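Local coordinates for platelet aggregation factor Sm-hPAF (Streptococcus mitis, PDB 4GWI), which binds fucosylated Lewis glycans through its F-type lectin domain and, as a cholesterol-dependent cytolysin, probably forms pores in host cell membranes, at residues K69-N74 against E140-R145; V89-E94 against V115-K120; A81-N86 against N133-L138. The protein carries 2 engineered substitutions. All coordinates share one frame; numbering follows the deposited sequence.

Interaction 1: residues K69-N74 against E140-R145. With CA (calcium ion), chain F.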
loop_
_atom_site.group_PDB
_atom_site.type_symbol
_atom_site.label_atom_id
_atom_site.label_comp_id
_atom_site.label_asym_id
_atom_site.label_seq_id
_atom_site.Cartn_x
_atom_site.Cartn_y
_atom_site.Cartn_z
ATOM N N LYS A 69 4.561 -7.062 8.901
ATOM C CA LYS A 69 4.802 -5.604 8.698
ATOM C C LYS A 69 4.442 -5.233 7.280
ATOM O O LYS A 69 4.758 -5.990 6.332
ATOM C CB LYS A 69 6.288 -5.212 8.993
ATOM C CG LYS A 69 6.578 -3.695 8.851
ATOM C CD LYS A 69 8.117 -3.572 9.075
ATOM C CE LYS A 69 8.677 -2.197 9.023
ATOM N NZ LYS A 69 10.152 -2.409 9.300
ATOM N N VAL A 70 3.781 -4.106 7.172
ATOM C CA VAL A 70 3.521 -3.517 5.812
ATOM C C VAL A 70 4.073 -2.084 5.899
ATOM O O VAL A 70 3.797 -1.353 6.814
ATOM C CB VAL A 70 2.012 -3.435 5.523
ATOM C CG1 VAL A 70 1.741 -2.674 4.163
ATOM C CG2 VAL A 70 1.456 -4.894 5.423
ATOM N N LYS A 71 4.938 -1.718 4.899
ATOM C CA LYS A 71 5.547 -0.368 4.937
ATOM C C LYS A 71 5.051 0.388 3.684
ATOM O O LYS A 71 5.149 -0.167 2.606
ATOM C CB LYS A 71 7.082 -0.501 4.851
ATOM C CG LYS A 71 7.733 0.808 5.184
ATOM C CD LYS A 71 9.224 0.518 5.581
ATOM C CE LYS A 71 9.881 1.901 5.710
ATOM N NZ LYS A 71 11.360 1.603 5.791
ATOM N N LEU A 72 4.486 1.552 3.906
ATOM C CA LEU A 72 3.941 2.347 2.784
ATOM C C LEU A 72 5.001 3.496 2.602
ATOM O O LEU A 72 5.387 4.163 3.547
ATOM C CB LEU A 72 2.635 3.044 3.155
ATOM C CG LEU A 72 1.488 2.087 3.559
ATOM C CD1 LEU A 72 0.222 2.936 3.552
ATOM C CD2 LEU A 72 1.286 0.824 2.727
ATOM N N TYR A 73 5.234 3.800 1.342
ATOM C CA TYR A 73 6.079 4.981 0.993
ATOM C C TYR A 73 5.239 5.902 0.190
ATOM O O TYR A 73 4.677 5.508 -0.855
ATOM C CB TYR A 73 7.275 4.533 0.160
ATOM C CG TYR A 73 8.244 3.612 0.871
ATOM C CD1 TYR A 73 9.470 4.128 1.289
ATOM C CD2 TYR A 73 7.940 2.254 1.125
ATOM C CE1 TYR A 73 10.367 3.288 1.919
ATOM C CE2 TYR A 73 8.845 1.416 1.785
ATOM C CZ TYR A 73 10.049 1.973 2.166
ATOM O OH TYR A 73 10.985 1.155 2.741
ATOM N N ASN A 74 5.077 7.131 0.678
ATOM C CA ASN A 74 4.177 8.101 0.076
ATOM C C ASN A 74 4.768 8.777 -1.156
ATOM O O ASN A 74 5.983 8.779 -1.307
ATOM C CB ASN A 74 3.806 9.183 1.144
ATOM C CG ASN A 74 2.523 9.898 0.827
ATOM O OD1 ASN A 74 1.843 9.664 -0.176
ATOM N ND2 ASN A 74 2.208 10.887 1.697
ATOM N N GLU A 140 5.628 3.026 -3.055
ATOM C CA GLU A 140 5.993 1.588 -2.881
ATOM C C GLU A 140 5.198 1.086 -1.661
ATOM O O GLU A 140 4.916 1.851 -0.737
ATOM C CB GLU A 140 7.532 1.490 -2.543
ATOM C CG GLU A 140 8.032 0.038 -2.758
ATOM C CD GLU A 140 8.257 -0.392 -4.219
ATOM O OE1 GLU A 140 7.956 0.311 -5.207
ATOM O OE2 GLU A 140 8.669 -1.568 -4.398
ATOM N N VAL A 141 4.844 -0.215 -1.765
ATOM C CA VAL A 141 4.334 -0.909 -0.549
ATOM C C VAL A 141 5.199 -2.166 -0.420
ATOM O O VAL A 141 5.364 -2.959 -1.385
ATOM C CB VAL A 141 2.870 -1.341 -0.839
ATOM C CG1 VAL A 141 2.382 -2.190 0.358
ATOM C CG2 VAL A 141 1.961 -0.110 -0.954
ATOM N N GLU A 142 5.791 -2.286 0.753
ATOM C CA GLU A 142 6.668 -3.474 1.022
ATOM C C GLU A 142 6.004 -4.294 2.119
ATOM O O GLU A 142 5.321 -3.722 3.007
ATOM C CB GLU A 142 8.047 -2.998 1.552
ATOM C CG GLU A 142 8.784 -2.239 0.418
ATOM C CD GLU A 142 10.101 -1.666 0.941
ATOM O OE1 GLU A 142 10.343 -1.531 2.171
ATOM O OE2 GLU A 142 10.915 -1.297 0.019
ATOM N N VAL A 143 6.137 -5.609 2.006
ATOM C CA VAL A 143 5.407 -6.482 3.014
ATOM C C VAL A 143 6.419 -7.519 3.529
ATOM O O VAL A 143 7.195 -8.069 2.725
ATOM C CB VAL A 143 4.296 -7.235 2.288
ATOM C CG1 VAL A 143 3.591 -8.229 3.275
ATOM C CG2 VAL A 143 3.255 -6.230 1.708
ATOM N N PHE A 144 6.407 -7.754 4.851
ATOM C CA PHE A 144 7.422 -8.645 5.456
ATOM C C PHE A 144 6.741 -9.699 6.317
ATOM O O PHE A 144 5.769 -9.334 7.009
ATOM C CB PHE A 144 8.338 -7.833 6.322
ATOM C CG PHE A 144 9.032 -6.711 5.527
ATOM C CD1 PHE A 144 10.218 -6.971 4.775
ATOM C CD2 PHE A 144 8.439 -5.437 5.487
ATOM C CE1 PHE A 144 10.788 -5.899 4.021
ATOM C CE2 PHE A 144 9.034 -4.355 4.754
ATOM C CZ PHE A 144 10.163 -4.648 3.992
ATOM N N ARG A 145 7.253 -10.937 6.232
ATOM C CA ARG A 145 6.686 -11.970 7.128
ATOM C C ARG A 145 7.101 -11.788 8.571
ATOM O O ARG A 145 8.149 -11.285 8.889
ATOM C CB ARG A 145 7.165 -13.315 6.689
ATOM C CG ARG A 145 6.820 -13.720 5.307
ATOM C CD ARG A 145 7.437 -15.131 5.015
ATOM N NE ARG A 145 7.151 -15.582 3.676
ATOM C CZ ARG A 145 8.014 -15.620 2.655
ATOM N NH1 ARG A 145 7.591 -16.026 1.426
ATOM N NH2 ARG A 145 9.296 -15.191 2.803
HETATM CA CA CA F . 7.843 2.169 -6.771
#
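Strands K69-N74 and E140-R145 run antiparallel at 167°, and five residue pairs from K69-F144 to Y73-E140 form a regular ladder. K69, K71 and Y73 make hydrogen-bonded pairs with F144, E142 and E140. The central K71-E142 pair is the straightest, with K71 N 2.8 Å from E142 O; E140 N to Y73 O is weak. On the buried face V70, L72, V141 and V143 suit the core because branched aliphatic groups mesh: V141 CG1 meets V70 CG1 at 3.9 Å, and V141 CG2 meets L72 CD2 likewise. The other face is polar and aromatic. E142 stands out from the sheet beside K71, and Y73 OH donates to E142 OE1 at 2.8 Å, from above the carboxylate plane, while K71 NZ adds a weak bond to the same hydroxyl and a salt bridge to E112. K69 lies alongside the F144 ring and ends in a salt bridge with E114. E140 bends at chi2 (77°), which brings E140 OE1 to the calcium ion at 2.4 Å, while OE2 accepts a hydrogen bond from G35 N; D34 and S45 are other ligands. The ladder thus fixes the backbone from which this carboxylate reaches the metal, whose charge probably keeps it ionised.

Interaction 2: residues V89-E94 against V115-K120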
loop_
_atom_site.group_PDB
_atom_site.type_symbol
_atom_site.label_atom_id
_atom_site.label_comp_id
_atom_site.label_asym_id
_atom_site.label_seq_id
_atom_site.Cartn_x
_atom_site.Cartn_y
_atom_site.Cartn_z
ATOM N N VAL A 89 -5.354 0.279 6.122
ATOM C CA VAL A 89 -4.501 -0.847 5.558
ATOM C C VAL A 89 -5.202 -2.116 5.980
ATOM O O VAL A 89 -5.471 -2.330 7.202
ATOM C CB VAL A 89 -3.076 -0.764 6.092
ATOM C CG1 VAL A 89 -2.182 -1.888 5.506
ATOM C CG2 VAL A 89 -2.459 0.615 5.731
ATOM N N VAL A 90 -5.471 -2.976 5.025
ATOM C CA VAL A 90 -6.347 -4.135 5.229
ATOM C C VAL A 90 -5.603 -5.361 4.776
ATOM O O VAL A 90 -4.879 -5.397 3.740
ATOM C CB VAL A 90 -7.610 -4.016 4.350
ATOM C CG1 VAL A 90 -8.637 -5.062 4.777
ATOM C CG2 VAL A 90 -8.241 -2.631 4.527
ATOM N N LEU A 91 -5.732 -6.434 5.571
ATOM C CA LEU A 91 -5.241 -7.734 5.154
ATOM C C LEU A 91 -6.437 -8.639 4.845
ATOM O O LEU A 91 -7.380 -8.635 5.634
ATOM C CB LEU A 91 -4.406 -8.391 6.242
ATOM C CG LEU A 91 -3.126 -7.641 6.751
ATOM C CD1 LEU A 91 -2.380 -8.492 7.758
ATOM C CD2 LEU A 91 -2.287 -7.306 5.494
ATOM N N LEU A 92 -6.395 -9.355 3.754
ATOM C CA LEU A 92 -7.512 -10.248 3.361
ATOM C C LEU A 92 -6.967 -11.658 3.236
ATOM O O LEU A 92 -5.841 -11.910 2.804
ATOM C CB LEU A 92 -8.108 -9.891 1.991
ATOM C CG LEU A 92 -8.445 -8.447 1.780
ATOM C CD1 LEU A 92 -9.059 -8.458 0.353
ATOM C CD2 LEU A 92 -9.481 -8.000 2.754
ATOM N N ASN A 93 -7.820 -12.633 3.607
ATOM C CA ASN A 93 -7.460 -14.027 3.365
ATOM C C ASN A 93 -7.665 -14.452 1.885
ATOM O O ASN A 93 -8.014 -13.634 0.995
ATOM C CB ASN A 93 -8.244 -14.958 4.383
ATOM C CG ASN A 93 -9.735 -15.069 4.064
ATOM O OD1 ASN A 93 -10.515 -15.612 4.977
ATOM N ND2 ASN A 93 -10.239 -14.537 3.015
ATOM N N GLU A 94 -7.455 -15.730 1.574
ATOM C CA GLU A 94 -7.544 -16.202 0.208
ATOM C C GLU A 94 -8.890 -16.074 -0.407
ATOM O O GLU A 94 -9.074 -15.960 -1.615
ATOM C CB GLU A 94 -7.025 -17.672 0.157
ATOM C CG GLU A 94 -6.991 -18.216 -1.284
ATOM C CD GLU A 94 -8.165 -19.115 -1.670
ATOM O OE1 GLU A 94 -9.280 -19.045 -1.050
ATOM O OE2 GLU A 94 -7.954 -19.900 -2.638
ATOM N N VAL A 115 3.491 -0.257 9.302
ATOM C CA VAL A 115 2.248 -0.796 9.964
ATOM C C VAL A 115 2.595 -2.197 10.417
ATOM O O VAL A 115 3.070 -3.059 9.666
ATOM C CB VAL A 115 1.151 -0.857 8.895
ATOM C CG1 VAL A 115 -0.149 -1.332 9.613
ATOM C CG2 VAL A 115 0.916 0.492 8.230
ATOM N N PHE A 116 2.380 -2.483 11.706
ATOM C CA PHE A 116 2.709 -3.801 12.246
ATOM C C PHE A 116 1.456 -4.649 12.500
ATOM O O PHE A 116 0.497 -4.066 13.035
ATOM C CB PHE A 116 3.489 -3.617 13.568
ATOM C CG PHE A 116 4.889 -3.029 13.317
ATOM C CD1 PHE A 116 5.896 -3.910 13.027
ATOM C CD2 PHE A 116 5.083 -1.654 13.415
ATOM C CE1 PHE A 116 7.203 -3.421 12.779
ATOM C CE2 PHE A 116 6.420 -1.155 13.158
ATOM C CZ PHE A 116 7.410 -2.068 12.849
ATOM N N PHE A 117 1.490 -5.899 12.020
ATOM C CA PHE A 117 0.353 -6.809 12.258
ATOM C C PHE A 117 0.754 -7.936 13.138
ATOM O O PHE A 117 1.908 -8.332 13.157
ATOM C CB PHE A 117 -0.108 -7.334 10.927
ATOM C CG PHE A 117 -0.900 -6.304 10.123
ATOM C CD1 PHE A 117 -2.198 -6.002 10.366
ATOM C CD2 PHE A 117 -0.249 -5.570 9.086
ATOM C CE1 PHE A 117 -2.960 -5.072 9.635
ATOM C CE2 PHE A 117 -1.003 -4.662 8.350
ATOM C CZ PHE A 117 -2.324 -4.354 8.610
ATOM N N THR A 118 -0.247 -8.440 13.930
ATOM C CA THR A 118 0.112 -9.473 14.948
ATOM C C THR A 118 -0.013 -10.852 14.350
ATOM O O THR A 118 -1.083 -11.513 14.426
ATOM C CB THR A 118 -0.792 -9.334 16.150
ATOM O OG1 THR A 118 -0.784 -7.956 16.617
ATOM C CG2 THR A 118 -0.273 -10.203 17.285
ATOM N N ALA A 119 0.982 -11.194 13.537
ATOM C CA ALA A 119 1.171 -12.535 12.899
ATOM C C ALA A 119 -0.071 -12.987 12.166
ATOM O O ALA A 119 -0.696 -14.026 12.517
ATOM C CB ALA A 119 1.575 -13.557 13.973
ATOM N N LYS A 120 -0.498 -12.198 11.168
ATOM C CA LYS A 120 -1.733 -12.452 10.515
ATOM C C LYS A 120 -1.589 -13.232 9.239
ATOM O O LYS A 120 -0.816 -12.818 8.333
ATOM C CB LYS A 120 -2.415 -11.100 10.178
ATOM C CG LYS A 120 -2.851 -10.241 11.386
ATOM C CD LYS A 120 -4.028 -10.973 12.133
ATOM C CE LYS A 120 -4.201 -10.214 13.465
ATOM N NZ LYS A 120 -5.222 -11.028 14.256
#
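V115 N makes a probable hydrogen bond to V70 O that seats V115 in its own sheet, while its side chain points toward V89. The two valines face each other across the core of the beta-sandwich that forms this F-type lectin domain: strand 87-92 belongs to the five-strand sheet, and strand 112-117 to the sheet stacked on it. Short segments of the two strands pass 9.7 Å apart and cross at -31°, so no hydrogen bond links them and side chains do all the work. V89 CG2 and V115 CG2 make a modest contact at 4.2 Å. Two residues on, F117 reaches toward the facing strand, a flat group broad enough to meet both V89 and L91. With CG anti to the carbonyl carbon (chi1 -75°), the ring is carried in among the aliphatic groups. V89 CG1 sits at the ring edge, 4.0 Å from F117 CZ, and V70, on the strand next to F117 in its own sheet, packs against the same ring. L91 comes from the opposite direction and lays a methyl on the ring face, a CH-pi contact in which L91 CD1 stands 3.6 Å from the F117 ring centroid. Leucine suits the place because its branch reaches over the ring without a polar group to bury. The chain then turns a corner through T118, the centre of an inverse gamma turn, and A119, bringing K120 back to L91, whose side chain it crosses at about a right angle. The lysine's far end departs from the contact, but K120 CB lies 3.6 Å from L91 CD1, the same methyl that covers F117.

Interaction 3: residues A81-N86 against N133-L138. With FUC (alpha-L-fucopyranose), chain B.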
loop_
_atom_site.group_PDB
_atom_site.type_symbol
_atom_site.label_atom_id
_atom_site.label_comp_id
_atom_site.label_asym_id
_atom_site.label_seq_id
_atom_site.Cartn_x
_atom_site.Cartn_y
_atom_site.Cartn_z
ATOM N N ALA A 81 1.272 15.270 -0.930
ATOM C CA ALA A 81 1.500 14.097 -0.042
ATOM C C ALA A 81 0.288 13.877 0.863
ATOM O O ALA A 81 0.005 12.729 1.273
ATOM C CB ALA A 81 2.793 14.266 0.793
ATOM N N ASN A 82 -0.470 14.927 1.212
ATOM C CA ASN A 82 -1.640 14.780 2.057
ATOM C C ASN A 82 -2.784 14.019 1.493
ATOM O O ASN A 82 -3.712 13.749 2.216
ATOM C CB ASN A 82 -2.111 16.172 2.609
ATOM C CG ASN A 82 -2.685 17.101 1.510
ATOM O OD1 ASN A 82 -3.559 17.920 1.796
ATOM N ND2 ASN A 82 -2.191 16.989 0.260
ATOM N N ARG A 83 -2.732 13.618 0.208
ATOM C CA ARG A 83 -3.767 12.773 -0.323
ATOM C C ARG A 83 -3.754 11.398 0.364
ATOM O O ARG A 83 -4.812 10.714 0.387
ATOM C CB ARG A 83 -3.585 12.573 -1.843
ATOM C CG ARG A 83 -3.872 13.850 -2.667
ATOM C CD ARG A 83 -3.338 13.681 -4.078
ATOM N NE ARG A 83 -3.709 14.942 -4.795
ATOM C CZ ARG A 83 -3.382 15.189 -6.081
ATOM N NH1 ARG A 83 -2.692 14.285 -6.860
ATOM N NH2 ARG A 83 -3.804 16.375 -6.611
ATOM N N LEU A 84 -2.604 11.007 0.873
ATOM C CA LEU A 84 -2.544 9.747 1.627
ATOM C C LEU A 84 -2.853 10.073 3.123
ATOM O O LEU A 84 -1.950 10.267 3.972
ATOM C CB LEU A 84 -1.182 9.030 1.469
ATOM C CG LEU A 84 -1.111 7.674 2.198
ATOM C CD1 LEU A 84 -2.118 6.684 1.557
ATOM C CD2 LEU A 84 0.288 7.119 1.946
ATOM N N SER A 85 -4.137 10.175 3.356
ATOM C CA SER A 85 -4.667 10.525 4.699
ATOM C C SER A 85 -6.033 9.896 4.774
ATOM O O SER A 85 -6.701 9.625 3.768
ATOM C CB SER A 85 -4.649 12.076 4.891
ATOM O OG SER A 85 -5.585 12.567 4.000
ATOM N N ASN A 86 -6.480 9.640 6.025
ATOM C CA ASN A 86 -7.744 9.010 6.317
ATOM C C ASN A 86 -7.953 7.744 5.492
ATOM O O ASN A 86 -8.789 7.670 4.601
ATOM C CB ASN A 86 -8.873 10.015 6.064
ATOM C CG ASN A 86 -10.229 9.523 6.594
ATOM O OD1 ASN A 86 -10.354 8.563 7.307
ATOM N ND2 ASN A 86 -11.291 10.184 6.138
ATOM N N ASN A 133 -13.422 11.946 -3.666
ATOM C CA ASN A 133 -12.827 12.650 -4.789
ATOM C C ASN A 133 -11.341 12.925 -4.616
ATOM O O ASN A 133 -10.826 14.019 -4.762
ATOM C CB ASN A 133 -13.639 13.991 -4.970
ATOM C CG ASN A 133 -13.217 14.726 -6.207
ATOM O OD1 ASN A 133 -12.893 15.934 -6.152
ATOM N ND2 ASN A 133 -13.119 13.989 -7.312
ATOM N N THR A 134 -10.608 11.827 -4.237
ATOM C CA THR A 134 -9.162 11.923 -3.922
ATOM C C THR A 134 -8.462 10.705 -4.620
ATOM O O THR A 134 -8.971 9.625 -4.589
ATOM C CB THR A 134 -8.870 11.821 -2.407
ATOM O OG1 THR A 134 -9.604 12.919 -1.760
ATOM C CG2 THR A 134 -7.407 12.009 -2.048
ATOM N N PRO A 135 -7.342 10.964 -5.268
ATOM C CA PRO A 135 -6.616 9.815 -5.917
ATOM C C PRO A 135 -5.657 9.211 -4.917
ATOM O O PRO A 135 -5.146 9.882 -4.033
ATOM C CB PRO A 135 -5.792 10.462 -7.056
ATOM C CG PRO A 135 -5.628 11.907 -6.638
ATOM C CD PRO A 135 -6.672 12.256 -5.574
ATOM N N LEU A 136 -5.452 7.891 -5.083
ATOM C CA LEU A 136 -4.454 7.174 -4.240
ATOM C C LEU A 136 -3.161 7.048 -5.104
ATOM O O LEU A 136 -3.180 6.475 -6.186
ATOM C CB LEU A 136 -5.034 5.809 -3.832
ATOM C CG LEU A 136 -4.012 4.888 -3.090
ATOM C CD1 LEU A 136 -3.513 5.544 -1.793
ATOM C CD2 LEU A 136 -4.795 3.551 -2.839
ATOM N N SER A 137 -2.073 7.525 -4.487
ATOM C CA SER A 137 -0.708 7.400 -5.057
ATOM C C SER A 137 0.242 6.831 -4.028
ATOM O O SER A 137 0.389 7.429 -2.977
ATOM C CB SER A 137 -0.185 8.781 -5.518
ATOM O OG SER A 137 -0.930 9.213 -6.685
ATOM N N LEU A 138 0.897 5.739 -4.377
ATOM C CA LEU A 138 1.886 5.156 -3.461
ATOM C C LEU A 138 3.204 4.987 -4.223
ATOM O O LEU A 138 3.204 4.486 -5.396
ATOM C CB LEU A 138 1.389 3.735 -3.056
ATOM C CG LEU A 138 0.127 3.844 -2.225
ATOM C CD1 LEU A 138 -0.613 2.464 -2.301
ATOM C CD2 LEU A 138 0.511 4.117 -0.770
HETATM C C1 FUC B . 0.579 16.934 -10.013
HETATM C C2 FUC B . -0.780 16.957 -9.339
HETATM C C3 FUC B . -1.845 16.429 -10.250
HETATM C C4 FUC B . -1.472 15.014 -10.638
HETATM C C5 FUC B . -0.111 15.083 -11.296
HETATM C C6 FUC B . 0.361 13.726 -11.765
HETATM O O2 FUC B . -1.087 18.292 -8.972
HETATM O O3 FUC B . -3.043 16.448 -9.586
HETATM O O4 FUC B . -1.461 14.222 -9.481
HETATM O O5 FUC B . 0.845 15.623 -10.431
HETATM O O HOH W 1 -1.100 11.937 -6.097
#
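R83 CB rests against the backbone of the facing loop, 3.8 Å from P135 O, with the methyl CG2 of T134 close by. CG keeps to that methyl as well. From there the chain runs fully extended (chi2 166°, chi3 178°) over the proline ring, and R83 CD lies 3.9 Å from P135 CG. NE follows the same ring, whose CG ends up over one face of the guanidinium; proline, rigid and apolar, offers a firm floor that does not compete for the N-H groups. The two terminal nitrogens bond to the fucose. R83 NH1 donates to fucose O4 at 2.9 Å, and R83 NH2 to fucose O3 at 3.1 Å. O3 lies in the guanidinium plane, so the sugar meets the edge of the group. This is the fucose pocket of the F-type lectin fold, set in loops at one end of the sandwich, where H48 and R75 also bond to the fucose. NH1 has a further partner, a water 2.9 Å from R83 NH1 that in turn donates to S137 OG, so S137, itself bonded to T47 O, probably helps position the arginine tip through the water. Next in the chain, L84 joins the loops through leucines suited to the apolar interior. With CG anti to the backbone N (chi1 -177°), L84 sends CD1 to within 3.8 Å of L136 CD1. The other branch, L84 CD2, approaches L138 CD2 at 4.1 Å.

From the N terminus, the first half of each contact comes in the order 69-74, 81-86, 89-94, and the partners return in reverse, 115-120, 133-138, 140-145. The three loops therefore sit one within another and none cross: interaction 2 closes the innermost, interaction 3 the next and interaction 1 the outermost. Interaction 1 joins neighbouring strands of the smaller sheet, interaction 2 ties that sheet to the larger one, and interaction 3 connects loops at the glycan-binding end. Interactions 1 and 2 share a border where strand 112-117 pairs with strand 64-74. N74 ND2, probably hydrogen-bonded to A81 O, links interactions 1 and 3, whereas interactions 2 and 3 lie about 21 Å apart between centres.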